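Side-chain contact in first ORF in transposon ISC1904 (Sulfolobus solfataricus, PDB 3ILX), which probably binds DNA and exchanges its strands as a serine recombinase of the resolvase family, the chain here being its resolvase-type domain: residues 102-105 and 106-109. Sequence-based numbering, arbitrary orientation.
Sequences KTPE and EELV
Thr103 sets its methyl CG2 between Glu107 and Leu108, joining the loop after strand 93-96 to the first turn of helix 105-125. CG2 lies 3.5 Å from Glu107 CD and 3.7 Å from Leu108 CG, and the Thr103 side chain crosses the extended Glu107 chain at about a right angle. With CG2 anti to the backbone N, OG1 sits beside that N (chi1 -35°) and hydrogen-bonds Asp73 OD2. Pro104, the N-cap residue, brings its ring carbon CD to 3.5 Å from Glu107 OE1. Pro104 O accepts two backbone donors: Glu107 N at 3.0 Å, bent and well above the carbonyl plane, and Leu108 N at 3.3 Å, much straighter (162° at the hydrogen). Side-chain packing is looser at Glu105 and Val109, with Glu105 CG 4.2 Å from Val109 CG2, although Val109 N hydrogen-bonds Glu105 O; here Ser128 of the second subunit hydrogen-bonds Glu105 OE2. Glu106 leads its carboxylate away on the exposed side. The buried Glu107 carboxylate forms salt bridges to Arg10 through OE2 and Arg74 through OE1. A glutamine in its place would probably leave these two arginines without their balancing charge, even if the methyl packing survived. Glu107 also touches Ser12, which with these arginines probably belongs to the recombinase active site; apolar packing on its stem and charge pairing beyond thus set the start of helix 105-125 against that site.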
loop_
_atom_site.group_PDB
_atom_site.type_symbol
_atom_site.label_atom_id
_atom_site.label_comp_id
_atom_site.label_asym_id
_atom_site.label_seq_id
_atom_site.Cartn_x
_atom_site.Cartn_y
_atom_site.Cartn_z
ATOM N N LYS A 102 -7.606 13.476 -8.295
ATOM C CA LYS A 102 -8.438 14.629 -8.016
ATOM C C LYS A 102 -9.215 14.416 -6.709
ATOM O O LYS A 102 -10.375 14.762 -6.598
ATOM C CB LYS A 102 -9.368 14.905 -9.223
ATOM C CG LYS A 102 -8.662 15.564 -10.399
ATOM C CD LYS A 102 -7.939 16.862 -9.938
ATOM C CE LYS A 102 -7.324 17.662 -11.084
ATOM N NZ LYS A 102 -6.168 16.940 -11.712
ATOM N N THR A 103 -8.559 13.792 -5.742
ATOM C CA THR A 103 -9.111 13.522 -4.406
ATOM C C THR A 103 -9.728 14.740 -3.712
ATOM O O THR A 103 -9.079 15.783 -3.631
ATOM C CB THR A 103 -7.980 13.052 -3.533
ATOM O OG1 THR A 103 -7.083 12.277 -4.342
ATOM C CG2 THR A 103 -8.478 12.191 -2.373
ATOM N N PRO A 104 -10.970 14.615 -3.178
ATOM C CA PRO A 104 -11.511 15.683 -2.319
ATOM C C PRO A 104 -10.671 15.888 -1.057
ATOM O O PRO A 104 -10.081 14.935 -0.520
ATOM C CB PRO A 104 -12.894 15.152 -1.921
ATOM C CG PRO A 104 -13.232 14.154 -2.985
ATOM C CD PRO A 104 -11.923 13.495 -3.278
ATOM N N GLU A 105 -10.654 17.123 -0.576
ATOM C CA GLU A 105 -9.869 17.488 0.577
ATOM C C GLU A 105 -10.230 16.608 1.763
ATOM O O GLU A 105 -9.342 16.091 2.438
ATOM C CB GLU A 105 -10.087 18.961 0.926
ATOM C CG GLU A 105 -9.455 19.342 2.262
ATOM C CD GLU A 105 -9.331 20.830 2.451
ATOM O OE1 GLU A 105 -9.632 21.585 1.509
ATOM O OE2 GLU A 105 -8.905 21.247 3.539
ATOM N N GLU A 106 -11.524 16.457 2.010
ATOM C CA GLU A 106 -12.034 15.663 3.134
ATOM C C GLU A 106 -11.486 14.238 3.108
ATOM O O GLU A 106 -11.251 13.653 4.162
ATOM C CB GLU A 106 -13.574 15.632 3.099
ATOM C CG GLU A 106 -14.233 14.823 4.226
ATOM C CD GLU A 106 -15.736 14.559 4.007
ATOM O OE1 GLU A 106 -16.397 15.292 3.230
ATOM O OE2 GLU A 106 -16.256 13.600 4.624
ATOM N N GLU A 107 -11.306 13.689 1.906
ATOM C CA GLU A 107 -10.886 12.303 1.755
ATOM C C GLU A 107 -9.416 12.186 2.191
ATOM O O GLU A 107 -9.054 11.293 2.976
ATOM C CB GLU A 107 -11.096 11.775 0.320
ATOM C CG GLU A 107 -10.462 10.365 0.127
ATOM C CD GLU A 107 -10.733 9.709 -1.232
ATOM O OE1 GLU A 107 -11.473 10.286 -2.048
ATOM O OE2 GLU A 107 -10.191 8.597 -1.478
ATOM N N LEU A 108 -8.590 13.117 1.731
ATOM C CA LEU A 108 -7.179 13.085 2.085
ATOM C C LEU A 108 -6.943 13.252 3.584
ATOM O O LEU A 108 -6.044 12.594 4.130
ATOM C CB LEU A 108 -6.417 14.170 1.387
ATOM C CG LEU A 108 -6.225 14.110 -0.118
ATOM C CD1 LEU A 108 -5.815 15.483 -0.577
ATOM C CD2 LEU A 108 -5.155 13.063 -0.478
ATOM N N VAL A 109 -7.729 14.137 4.212
ATOM C CA VAL A 109 -7.592 14.454 5.631
ATOM C C VAL A 109 -8.013 13.236 6.444
ATOM O O VAL A 109 -7.391 12.880 7.455
ATOM C CB VAL A 109 -8.444 15.706 5.999
ATOM C CG1 VAL A 109 -8.583 15.901 7.489
ATOM C CG2 VAL A 109 -7.855 16.994 5.341
#